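Ribonucleoside-diphosphate reductase small chain 2 (Saccharomyces cerevisiae, PDB 1JK0) serves in the reduction of ribonucleoside diphosphates to the deoxyribonucleotides needed for DNA synthesis, and is required for folding of its partner small chain and assembly with the large subunits. Local coordinates at residues K50-S55 with K114-F119; N125-V130 with R218-Y223; A161-R166 with L179-A184; G192-M197 with M211-I216; L229-A232 with T236-N239. All coordinates share one frame; numbering follows the deposited sequence.

Contact 1: K50-S55 with K114-F119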
# COMPACT_ATOMS: atom_id res chain seq x y z
N LYS B 50 9.15 -7.84 -9.94
CA LYS B 50 9.57 -9.12 -9.36
C LYS B 50 11.01 -9.05 -8.89
O LYS B 50 11.37 -9.61 -7.86
CB LYS B 50 9.42 -10.25 -10.36
CG LYS B 50 7.97 -10.63 -10.58
CD LYS B 50 7.34 -11.11 -9.27
CE LYS B 50 5.84 -11.23 -9.36
NZ LYS B 50 5.32 -11.80 -8.08
N LYS B 51 11.82 -8.34 -9.64
CA LYS B 51 13.22 -8.22 -9.32
C LYS B 51 13.45 -7.46 -8.01
O LYS B 51 14.30 -7.85 -7.20
CB LYS B 51 13.97 -7.56 -10.47
CG LYS B 51 15.47 -7.70 -10.38
CD LYS B 51 16.20 -6.98 -11.50
CE LYS B 51 17.70 -7.20 -11.37
NZ LYS B 51 18.04 -8.65 -11.45
N VAL B 52 12.72 -6.37 -7.78
CA VAL B 52 12.93 -5.65 -6.52
C VAL B 52 12.23 -6.39 -5.39
O VAL B 52 12.70 -6.34 -4.26
CB VAL B 52 12.44 -4.15 -6.58
CG1 VAL B 52 13.13 -3.43 -7.72
CG2 VAL B 52 10.94 -4.08 -6.72
N GLU B 53 11.14 -7.09 -5.70
CA GLU B 53 10.40 -7.85 -4.68
C GLU B 53 11.30 -8.95 -4.11
O GLU B 53 11.26 -9.24 -2.91
CB GLU B 53 9.13 -8.48 -5.28
CG GLU B 53 8.08 -8.98 -4.23
CD GLU B 53 6.93 -9.80 -4.84
OE1 GLU B 53 6.72 -9.75 -6.07
OE2 GLU B 53 6.22 -10.49 -4.08
N ALA B 54 12.13 -9.55 -4.95
CA ALA B 54 13.04 -10.61 -4.51
C ALA B 54 14.17 -10.11 -3.61
O ALA B 54 14.70 -10.87 -2.81
CB ALA B 54 13.63 -11.33 -5.71
N SER B 55 14.53 -8.84 -3.75
CA SER B 55 15.62 -8.26 -2.96
C SER B 55 15.17 -7.67 -1.62
O SER B 55 16.00 -7.10 -0.89
CB SER B 55 16.32 -7.17 -3.76
OG SER B 55 15.58 -5.95 -3.74
N LYS B 114 1.97 0.11 -10.68
CA LYS B 114 1.64 0.53 -9.33
C LYS B 114 2.20 -0.43 -8.29
O LYS B 114 2.45 -0.05 -7.16
CB LYS B 114 0.13 0.65 -9.16
CG LYS B 114 -0.49 1.73 -10.00
CD LYS B 114 -2.01 1.63 -9.95
CE LYS B 114 -2.63 2.46 -11.06
NZ LYS B 114 -2.38 3.92 -10.89
N SER B 115 2.38 -1.69 -8.66
CA SER B 115 2.95 -2.63 -7.72
C SER B 115 4.42 -2.26 -7.48
O SER B 115 4.90 -2.27 -6.34
CB SER B 115 2.86 -4.06 -8.26
OG SER B 115 1.50 -4.39 -8.47
N PHE B 116 5.12 -1.93 -8.56
CA PHE B 116 6.52 -1.57 -8.43
C PHE B 116 6.66 -0.34 -7.54
O PHE B 116 7.51 -0.30 -6.65
CB PHE B 116 7.16 -1.30 -9.81
CG PHE B 116 8.62 -0.94 -9.73
CD1 PHE B 116 9.03 0.28 -9.23
CD2 PHE B 116 9.59 -1.86 -10.10
CE1 PHE B 116 10.38 0.58 -9.07
CE2 PHE B 116 10.94 -1.58 -9.94
CZ PHE B 116 11.34 -0.35 -9.43
N TYR B 117 5.80 0.66 -7.77
CA TYR B 117 5.82 1.90 -7.00
C TYR B 117 5.48 1.71 -5.54
O TYR B 117 6.13 2.29 -4.66
CB TYR B 117 4.88 2.93 -7.64
CG TYR B 117 5.53 3.67 -8.79
CD1 TYR B 117 6.87 4.06 -8.72
CD2 TYR B 117 4.81 3.97 -9.95
CE1 TYR B 117 7.48 4.73 -9.75
CE2 TYR B 117 5.42 4.66 -11.00
CZ TYR B 117 6.76 5.04 -10.89
OH TYR B 117 7.39 5.75 -11.90
N GLY B 118 4.45 0.90 -5.27
CA GLY B 118 4.06 0.65 -3.90
C GLY B 118 5.22 0.01 -3.14
O GLY B 118 5.36 0.20 -1.92
N PHE B 119 6.04 -0.74 -3.86
CA PHE B 119 7.17 -1.42 -3.26
C PHE B 119 8.28 -0.44 -2.98
O PHE B 119 8.92 -0.48 -1.93
CB PHE B 119 7.71 -2.50 -4.18
CG PHE B 119 8.47 -3.56 -3.48
CD1 PHE B 119 7.80 -4.56 -2.80
CD2 PHE B 119 9.85 -3.55 -3.47
CE1 PHE B 119 8.50 -5.55 -2.11
CE2 PHE B 119 10.56 -4.55 -2.79
CZ PHE B 119 9.88 -5.54 -2.10

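Contact 2: N125-V130 with R218-Y223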
# COMPACT_ATOMS: atom_id res chain seq x y z
N ASN B 125 10.94 3.68 3.37
CA ASN B 125 10.73 3.81 4.80
C ASN B 125 11.72 2.99 5.59
O ASN B 125 12.10 3.37 6.69
CB ASN B 125 9.30 3.43 5.17
CG ASN B 125 8.30 4.44 4.67
OD1 ASN B 125 8.62 5.64 4.60
ND2 ASN B 125 7.09 3.99 4.33
N ILE B 126 12.15 1.86 5.02
CA ILE B 126 13.13 1.02 5.67
C ILE B 126 14.48 1.75 5.62
O ILE B 126 15.26 1.70 6.58
CB ILE B 126 13.21 -0.35 4.97
CG1 ILE B 126 11.91 -1.13 5.20
CG2 ILE B 126 14.43 -1.15 5.48
CD1 ILE B 126 11.78 -2.44 4.42
N TYR B 127 14.75 2.44 4.51
CA TYR B 127 16.00 3.18 4.39
C TYR B 127 15.97 4.27 5.46
O TYR B 127 16.93 4.46 6.20
CB TYR B 127 16.14 3.83 3.00
CG TYR B 127 16.08 2.87 1.83
CD1 TYR B 127 15.68 3.30 0.56
CD2 TYR B 127 16.38 1.52 2.00
CE1 TYR B 127 15.57 2.42 -0.49
CE2 TYR B 127 16.27 0.62 0.95
CZ TYR B 127 15.86 1.08 -0.29
OH TYR B 127 15.71 0.17 -1.33
N SER B 128 14.85 4.97 5.55
CA SER B 128 14.70 6.04 6.50
C SER B 128 14.90 5.53 7.93
O SER B 128 15.24 6.30 8.83
CB SER B 128 13.32 6.68 6.34
OG SER B 128 13.29 8.00 6.90
N GLU B 129 14.69 4.23 8.15
CA GLU B 129 14.88 3.64 9.47
C GLU B 129 16.33 3.27 9.68
O GLU B 129 16.94 3.65 10.67
CB GLU B 129 14.05 2.36 9.67
CG GLU B 129 14.20 1.80 11.09
CD GLU B 129 13.53 0.46 11.30
OE1 GLU B 129 12.43 0.23 10.76
OE2 GLU B 129 14.09 -0.37 12.04
N VAL B 130 16.90 2.49 8.75
CA VAL B 130 18.28 2.10 8.90
C VAL B 130 19.14 3.35 9.09
O VAL B 130 19.98 3.39 9.98
CB VAL B 130 18.77 1.25 7.70
CG1 VAL B 130 18.32 1.84 6.42
CG2 VAL B 130 20.28 1.14 7.72
N ARG B 218 21.97 -0.33 -4.67
CA ARG B 218 21.43 -1.29 -5.64
C ARG B 218 19.96 -0.98 -5.97
O ARG B 218 19.56 -0.95 -7.14
CB ARG B 218 21.56 -2.72 -5.10
CG ARG B 218 21.17 -3.79 -6.12
CD ARG B 218 20.70 -5.05 -5.42
NE ARG B 218 19.71 -4.70 -4.41
CZ ARG B 218 19.80 -5.01 -3.13
NH1 ARG B 218 20.85 -5.69 -2.69
NH2 ARG B 218 18.87 -4.61 -2.28
N ASP B 219 19.15 -0.75 -4.93
CA ASP B 219 17.74 -0.46 -5.10
C ASP B 219 17.52 0.90 -5.75
O ASP B 219 16.61 1.07 -6.58
CB ASP B 219 17.02 -0.48 -3.75
CG ASP B 219 17.23 -1.78 -3.00
OD1 ASP B 219 17.65 -2.78 -3.64
OD2 ASP B 219 16.96 -1.81 -1.77
N ARG B 220 18.33 1.88 -5.36
CA ARG B 220 18.18 3.22 -5.92
C ARG B 220 18.47 3.12 -7.41
O ARG B 220 17.85 3.80 -8.23
CB ARG B 220 19.12 4.19 -5.21
CG ARG B 220 18.68 4.57 -3.79
CD ARG B 220 17.42 5.42 -3.84
NE ARG B 220 16.81 5.66 -2.53
CZ ARG B 220 17.41 6.25 -1.49
NH1 ARG B 220 16.75 6.42 -0.36
NH2 ARG B 220 18.67 6.67 -1.58
N GLY B 221 19.42 2.26 -7.76
CA GLY B 221 19.75 2.08 -9.15
C GLY B 221 18.55 1.55 -9.88
O GLY B 221 18.18 2.08 -10.93
N ALA B 222 17.93 0.50 -9.33
CA ALA B 222 16.74 -0.10 -9.92
C ALA B 222 15.63 0.92 -10.02
O ALA B 222 15.00 1.05 -11.07
CB ALA B 222 16.27 -1.28 -9.10
N TYR B 223 15.36 1.66 -8.94
CA TYR B 223 14.30 2.66 -9.00
C TYR B 223 14.59 3.68 -10.11
O TYR B 223 13.65 4.24 -10.68
CB TYR B 223 14.14 3.38 -7.65
CG TYR B 223 13.87 2.49 -6.45
CD1 TYR B 223 14.26 2.88 -5.17
CD2 TYR B 223 13.27 1.24 -6.59
CE1 TYR B 223 14.07 2.07 -4.07
CE2 TYR B 223 13.07 0.41 -5.49
CZ TYR B 223 13.48 0.84 -4.24
OH TYR B 223 13.34 0.03 -3.14

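Contact 3: A161-R166 with L179-A184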
# COMPACT_ATOMS: atom_id res chain seq x y z
N ALA B 161 15.47 21.55 -4.24
CA ALA B 161 14.03 21.73 -4.24
C ALA B 161 13.55 22.50 -5.47
O ALA B 161 12.42 22.30 -5.93
CB ALA B 161 13.60 22.45 -2.96
N ALA B 162 14.41 23.37 -6.00
CA ALA B 162 14.05 24.18 -7.17
C ALA B 162 14.00 23.33 -8.42
O ALA B 162 13.12 23.51 -9.27
CB ALA B 162 15.05 25.32 -7.36
N PHE B 163 14.95 22.41 -8.53
CA PHE B 163 15.02 21.50 -9.67
C PHE B 163 13.70 20.74 -9.77
O PHE B 163 13.07 20.73 -10.82
CB PHE B 163 16.20 20.55 -9.48
CG PHE B 163 16.33 19.50 -10.55
CD1 PHE B 163 15.78 18.23 -10.37
CD2 PHE B 163 17.01 19.77 -11.72
CE1 PHE B 163 15.91 17.26 -11.34
CE2 PHE B 163 17.15 18.80 -12.70
CZ PHE B 163 16.60 17.54 -12.51
N ILE B 164 13.29 20.10 -8.68
CA ILE B 164 12.03 19.37 -8.69
C ILE B 164 10.89 20.35 -8.95
O ILE B 164 9.82 19.97 -9.43
CB ILE B 164 11.80 18.64 -7.34
CG1 ILE B 164 12.91 17.61 -7.12
CG2 ILE B 164 10.44 17.94 -7.35
CD1 ILE B 164 12.79 16.83 -5.82
N GLU B 165 11.12 21.63 -8.63
CA GLU B 165 10.10 22.66 -8.84
C GLU B 165 10.07 23.09 -10.30
O GLU B 165 9.11 23.71 -10.75
CB GLU B 165 10.41 23.88 -7.97
CG GLU B 165 9.39 24.99 -8.12
CD GLU B 165 8.02 24.59 -7.62
OE1 GLU B 165 7.03 24.85 -8.33
OE2 GLU B 165 7.94 24.01 -6.51
N ARG B 166 11.12 22.74 -11.03
CA ARG B 166 11.24 23.11 -12.44
C ARG B 166 10.61 22.13 -13.44
O ARG B 166 9.72 22.51 -14.21
CB ARG B 166 12.73 23.30 -12.77
CG ARG B 166 13.01 24.09 -14.05
CD ARG B 166 14.51 24.15 -14.38
NE ARG B 166 15.31 24.82 -13.35
CZ ARG B 166 15.93 24.21 -12.35
NH1 ARG B 166 15.86 22.89 -12.22
NH2 ARG B 166 16.63 24.91 -11.47
N LEU B 179 9.71 12.23 -16.05
CA LEU B 179 10.37 10.95 -15.88
C LEU B 179 11.88 11.15 -15.83
O LEU B 179 12.53 10.73 -14.88
CB LEU B 179 9.99 10.00 -17.02
CG LEU B 179 9.30 8.68 -16.67
CD1 LEU B 179 8.42 8.79 -15.44
CD2 LEU B 179 8.48 8.26 -17.87
N VAL B 180 12.43 11.82 -16.83
CA VAL B 180 13.87 12.06 -16.87
C VAL B 180 14.35 12.79 -15.60
O VAL B 180 15.38 12.44 -15.02
CB VAL B 180 14.26 12.89 -18.13
CG1 VAL B 180 15.77 13.08 -18.17
CG2 VAL B 180 13.79 12.17 -19.39
N ALA B 181 13.59 13.78 -15.16
CA ALA B 181 13.94 14.52 -13.94
C ALA B 181 13.94 13.56 -12.76
O ALA B 181 14.88 13.54 -11.95
CB ALA B 181 12.94 15.63 -13.70
N PHE B 182 12.88 12.78 -12.65
CA PHE B 182 12.73 11.82 -11.56
C PHE B 182 13.98 10.94 -11.45
O PHE B 182 14.49 10.71 -10.35
CB PHE B 182 11.48 10.96 -11.77
CG PHE B 182 11.07 10.19 -10.56
CD1 PHE B 182 10.55 8.90 -10.68
CD2 PHE B 182 11.19 10.74 -9.28
CE1 PHE B 182 10.16 8.18 -9.55
CE2 PHE B 182 10.80 10.03 -8.14
CZ PHE B 182 10.29 8.74 -8.28
N ALA B 183 14.47 10.45 -12.59
CA ALA B 183 15.66 9.60 -12.60
C ALA B 183 16.90 10.36 -12.13
O ALA B 183 17.78 9.79 -11.48
CB ALA B 183 15.90 9.05 -14.00
N ALA B 184 16.96 11.64 -12.50
CA ALA B 184 18.07 12.49 -12.08
C ALA B 184 18.04 12.48 -10.57
O ALA B 184 19.02 12.16 -9.92
CB ALA B 184 17.86 13.92 -12.60

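Contact 4: G192-M197 with M211-I216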
# COMPACT_ATOMS: atom_id res chain seq x y z
N GLY B 192 26.87 11.01 -5.11
CA GLY B 192 28.02 11.41 -4.33
C GLY B 192 28.06 10.66 -3.01
O GLY B 192 29.09 10.10 -2.64
N ASN B 193 26.92 10.64 -2.31
CA ASN B 193 26.80 9.95 -1.03
C ASN B 193 27.37 8.54 -1.10
O ASN B 193 28.39 8.24 -0.47
CB ASN B 193 25.33 9.86 -0.60
CG ASN B 193 24.65 11.22 -0.51
OD1 ASN B 193 24.74 12.05 -1.43
ND2 ASN B 193 23.95 11.46 0.60
N TYR B 194 26.72 7.68 -1.87
CA TYR B 194 27.14 6.29 -2.02
C TYR B 194 28.61 6.21 -2.42
O TYR B 194 29.36 5.40 -1.88
CB TYR B 194 26.28 5.59 -3.07
CG TYR B 194 24.80 5.90 -2.94
CD1 TYR B 194 24.09 6.41 -4.03
CD2 TYR B 194 24.12 5.69 -1.74
CE1 TYR B 194 22.74 6.70 -3.92
CE2 TYR B 194 22.76 5.99 -1.63
CZ TYR B 194 22.08 6.49 -2.73
OH TYR B 194 20.74 6.79 -2.64
N ALA B 195 29.00 7.04 -3.38
CA ALA B 195 30.38 7.06 -3.86
C ALA B 195 31.32 7.23 -2.66
O ALA B 195 32.38 6.59 -2.59
CB ALA B 195 30.56 8.20 -4.85
N SER B 196 30.92 8.08 -1.72
CA SER B 196 31.72 8.35 -0.53
C SER B 196 31.79 7.16 0.40
O SER B 196 32.88 6.67 0.72
CB SER B 196 31.14 9.53 0.24
OG SER B 196 31.05 10.68 -0.58
N MET B 197 30.62 6.70 0.84
CA MET B 197 30.53 5.57 1.75
C MET B 197 31.14 4.30 1.17
O MET B 197 31.61 3.44 1.91
CB MET B 197 29.07 5.32 2.14
CG MET B 197 28.49 6.42 3.01
SD MET B 197 29.51 6.77 4.46
CE MET B 197 30.12 8.41 4.05
N MET B 211 27.00 -2.87 4.10
CA MET B 211 25.90 -3.66 3.53
C MET B 211 24.70 -2.76 3.27
O MET B 211 24.07 -2.84 2.21
CB MET B 211 25.49 -4.80 4.47
CG MET B 211 24.50 -5.80 3.87
SD MET B 211 23.74 -6.89 5.11
CE MET B 211 24.89 -8.29 5.15
N ALA B 212 24.39 -1.91 4.25
CA ALA B 212 23.27 -0.99 4.12
C ALA B 212 23.48 -0.10 2.91
O ALA B 212 22.53 0.18 2.18
CB ALA B 212 23.16 -0.13 5.37
N ASN B 213 24.71 0.33 2.68
CA ASN B 213 24.99 1.18 1.53
C ASN B 213 24.94 0.38 0.25
O ASN B 213 24.33 0.80 -0.73
CB ASN B 213 26.36 1.85 1.67
CG ASN B 213 26.59 2.91 0.60
OD1 ASN B 213 25.98 3.99 0.65
ND2 ASN B 213 27.45 2.61 -0.36
N ARG B 214 25.58 -0.78 0.23
CA ARG B 214 25.57 -1.61 -0.97
C ARG B 214 24.12 -1.80 -1.47
O ARG B 214 23.84 -1.66 -2.66
CB ARG B 214 26.20 -2.98 -0.67
CG ARG B 214 26.64 -3.78 -1.89
CD ARG B 214 27.41 -5.07 -1.51
NE ARG B 214 28.52 -4.82 -0.59
CZ ARG B 214 28.46 -5.00 0.74
NH1 ARG B 214 27.34 -5.43 1.30
NH2 ARG B 214 29.50 -4.70 1.50
N ASN B 215 23.21 -2.07 -0.53
CA ASN B 215 21.79 -2.29 -0.84
C ASN B 215 21.02 -1.10 -1.39
O ASN B 215 20.39 -1.17 -2.44
CB ASN B 215 21.04 -2.76 0.40
CG ASN B 215 21.46 -4.12 0.86
OD1 ASN B 215 21.93 -4.94 0.07
ND2 ASN B 215 21.29 -4.38 2.14
N ILE B 216 21.04 -0.02 -0.63
CA ILE B 216 20.33 1.19 -1.01
C ILE B 216 20.77 1.60 -2.41
O ILE B 216 19.94 1.94 -3.26
CB ILE B 216 20.61 2.33 0.03
CG1 ILE B 216 20.08 1.89 1.40
CG2 ILE B 216 19.94 3.63 -0.40
CD1 ILE B 216 20.32 2.88 2.52

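Contact 5: L229-A232 with T236-N239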
# COMPACT_ATOMS: atom_id res chain seq x y z
N LEU B 229 12.99 2.62 -17.98
CA LEU B 229 12.18 1.58 -18.60
C LEU B 229 10.83 2.16 -19.03
O LEU B 229 10.34 1.83 -20.11
CB LEU B 229 11.94 0.44 -17.62
CG LEU B 229 10.86 -0.54 -18.07
CD1 LEU B 229 11.22 -1.10 -19.42
CD2 LEU B 229 10.72 -1.64 -17.04
N LEU B 230 10.23 3.00 -18.20
CA LEU B 230 8.95 3.59 -18.57
C LEU B 230 9.21 4.49 -19.77
O LEU B 230 8.64 4.30 -20.85
CB LEU B 230 8.37 4.41 -17.42
CG LEU B 230 7.95 3.56 -16.23
CD1 LEU B 230 7.37 4.44 -15.15
CD2 LEU B 230 6.94 2.52 -16.67
N PHE B 231 10.11 5.45 -19.59
CA PHE B 231 10.46 6.37 -20.65
C PHE B 231 10.61 5.59 -21.97
O PHE B 231 9.97 5.91 -22.97
CB PHE B 231 11.78 7.06 -20.33
CG PHE B 231 12.15 8.14 -21.31
CD1 PHE B 231 11.58 9.41 -21.22
CD2 PHE B 231 13.05 7.88 -22.34
CE1 PHE B 231 11.89 10.40 -22.14
CE2 PHE B 231 13.37 8.86 -23.27
CZ PHE B 231 12.79 10.12 -23.17
N ALA B 232 11.45 4.56 -21.95
CA ALA B 232 11.69 3.75 -23.13
C ALA B 232 10.41 3.34 -23.83
O ALA B 232 10.36 3.26 -25.05
CB ALA B 232 12.48 2.53 -22.77
N THR B 236 6.17 8.98 -27.81
CA THR B 236 6.57 10.34 -28.13
C THR B 236 7.64 10.77 -27.12
O THR B 236 7.33 11.08 -25.97
CB THR B 236 5.37 11.30 -27.99
OG1 THR B 236 4.19 10.64 -28.46
CG2 THR B 236 5.58 12.56 -28.79
N LYS B 237 8.90 10.78 -27.54
CA LYS B 237 9.98 11.20 -26.66
C LYS B 237 10.11 12.72 -26.78
O LYS B 237 9.70 13.30 -27.78
CB LYS B 237 11.29 10.54 -27.08
CG LYS B 237 11.24 9.03 -27.25
CD LYS B 237 11.43 8.32 -25.92
CE LYS B 237 11.87 6.87 -26.13
NZ LYS B 237 10.89 6.08 -26.93
N PRO B 238 10.65 13.38 -25.75
CA PRO B 238 10.80 14.84 -25.82
C PRO B 238 12.09 15.11 -26.58
O PRO B 238 12.82 14.17 -26.91
CB PRO B 238 10.89 15.23 -24.36
CG PRO B 238 11.68 14.09 -23.78
CD PRO B 238 11.06 12.87 -24.43
N ASN B 239 12.39 16.38 -26.85
CA ASN B 239 13.60 16.73 -27.61
C ASN B 239 14.87 16.28 -26.91
O ASN B 239 15.03 16.48 -25.71
CB ASN B 239 13.68 18.23 -27.85
CG ASN B 239 14.50 18.58 -29.08
OD1 ASN B 239 13.96 18.67 -30.19
ND2 ASN B 239 15.80 18.76 -28.90

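Contact 1: K50-S55 with K114-F119
V52 drives its two methyl groups against two different phenylalanines, F116 and F119, that stand one turn apart on the facing helix. CG1 meets the F116 ring at CE2, 3.6 Å away, the valine standing roughly perpendicular to that side chain. CG2 turns to the other ring: V52 and F119 lie alongside, pointing oppositely, with CG2 3.5 Å from CD2 of F119. F119 reaches this far because its CG lies anti to the backbone N (chi1 -158°), and its ring end then comes to rest on the backbone itself. One face of the ring lies against E53 N, while CZ is 3.5 Å from E53 CA. The E53 chain runs crosswise to the ring and is extended, carrying its carboxylate on to K50, whose NZ bridges to OE1 at 3.2 Å; the same amine also has acidic partners on the other protein chain. No hydrogen bond joins the two segments, and all four touching residues are buried. The axes of the two short helical segments approach to 9.9 Å at 28°: this is nearly parallel apolar helix packing, placing helix 43-54 along helix 111-138 beside the heterodimer interface of a ribonucleotide reductase small chain.

Contact 2: N125-V130 with R218-Y223
Y127 and D219 share the same first torsion, CG anti to the carbonyl carbon (chi1 -58° and -55°), which brings the hydroxyl and the carboxylate together across the wide gap between two roughly antiparallel helices. Y127 OH donates to D219 OD2; the modelled separation is very short and the hydroxyl position is not secure, so the bond is better read for its partners than its length. The tyrosine ring and the carboxylate are turned only modestly from a common plane, with OD2 near the plane of the ring at its edge. W57 NE1 gives OD2 a second donor, and R218 NH2 forms a salt bridge with OD1 at 2.6 Å, so both carboxylate oxygens are held.

In class I small chains of this ferritin-like family, the corresponding helices each carry an ExxH iron-binding motif. Here Y127 and Y223 probably take the places of the two histidines, and R220 that of a glutamate, consistent with a chain that builds no iron centre of its own.

Y223 extends from its own helix to meet Y127 head-on, and the rings touch edge to edge, CE1 of each 3.9 Å apart. R220 lies beside Y127 and points back toward the tyrosine's helix, its guanidinium 86° from the tyrosine ring plane and its NH1 3.4 Å from Y127 CD1. The stronger tie of R220 is the salt bridge from NE to E124, one turn before Y127, and its side chain lies about 4 Å from that of Y131, the predicted active-site tyrosine.

Contact 3: A161-R166 with L179-A184
F163, whose ring spans the gap to A181 and A184, also takes part in the shortest sound polar bond here: its carbonyl O accepts from R166 N at 2.8 Å, within its own segment. Helices 155-166 and 175-188 are successive elements of the all-helical, ferritin-like small-chain fold, joined by a short connection. No hydrogen bond links the two segments; their meeting is a single aromatic side chain set against two alanines one turn apart. With CG anti to the backbone N (chi1 176°), the phenyl group extends from helix 155-166 toward its neighbour. The small methyls at A181 and A184 let the end of the ring come close to the facing helix, where CE1 lies 4.1 Å from A181 CB. The F163 side chain also touches I246, A250 and I253 of helix 240-258, and its ring meets W167 with the planes at about 60°, so F163 joins three helices in one buried apolar cluster. R166 turns to another partner, NH1 pairing with E249 of that same helix 240-258. At the far end of the ring, A181 O sits near the plane at the edge, 3.9 Å from CE1, while A184 CB comes in obliquely, 3.8 Å from CZ.

Contact 4: G192-M197 with M211-I216
The Y194 ring presents an edge to the N213 amide: OD1 lies near the ring plane, 3.5 Å from CD2, and the ring and amide planes are inclined at 47°. Beside that edge, I216 arrives obliquely and roughly perpendicular to the tyrosine, its CG2 branch 3.9 Å from Y194 CE2 and 4.0 Å from the OH. N213 can insert between the helices because its CG lies anti to the backbone N (chi1 -171°), which carries the amide across to Y194 and M197. It fits between these two residues, one turn apart, with OD1 3.7 Å from M197 CB. The rest of M197 bends off at its second and third torsions and goes to Y81 and L85 of helix 78-89, so only the root of that side chain serves this contact. No hydrogen bond crosses between the segments; the buried amide's OD1 meets carbon on this side. The tyrosine hydroxyl is placed close to R220 NH2, but the modelled geometry of that pair is doubtful. The CA atoms of Y194 and N213 come within 6.6 Å, the nearest CA pair of the two segments. This is antiparallel helix packing, crossing at -144°, within the ferritin-like small-chain fold; through I216, about 4 Å from the side chain of Y131, it borders the predicted active-site region.

Contact 5: L229-A232 with T236-N239
F231 and K237, whose CA atoms are 7.7 Å apart, face each other across the turn that leaves helix 207-232. Residues 229-232 form the last helical turn, whereas 236-239 are extended, with K237 and P238 both in the polyproline-like region (psi 156° and 175°), and lead to N239 at the N-cap position of helix 240-258. The F231 ring, its CG anti to the backbone N (chi1 -174°), reaches over to K237 and P238. The proline faces the ring end-on and sets its CD near the ring plane at the edge, 3.5 Å from F231 CE1. K237 passes the ring at a slant, its CD 3.3 Å from F231 CE2. Bends at its second and fourth torsions then turn the amine back to the helix terminus, where NZ makes a weak bond of 3.4 Å to A232 O; its stronger acceptor is L234 O. F231 also meets F289 edge-to-face and touches V180 and A176. The lysine thus divides its length by chemistry, its CD and CE against an aromatic ring and the ammonium among main-chain carbonyls at a helix C-terminus, where a positive charge would be expected to suit the helix dipole.

In the fold
Helix 207-232 runs through three of the five contacts, supplying one segment each to contacts 2, 4 and 5, while helix 111-138 serves contacts 1 and 2. Contacts 2 and 4 have centres about 10 Å apart and border the predicted active-site residue Y131. They touch through Y127 and I216, CD2 of the former 3.8 Å from CG1 of the latter. Contact 1, its centre about 12 Å from that of contact 2, adjoins it where F116 CZ packs 3.8 Å from Y223 CD2, and leads outward to the partner chain. Contacts 3 and 5, with centres about 15 Å apart, meet through V180 and F231. The centres of contacts 4 and 5 are about 29 Å apart, on opposite sides of the chain's centre.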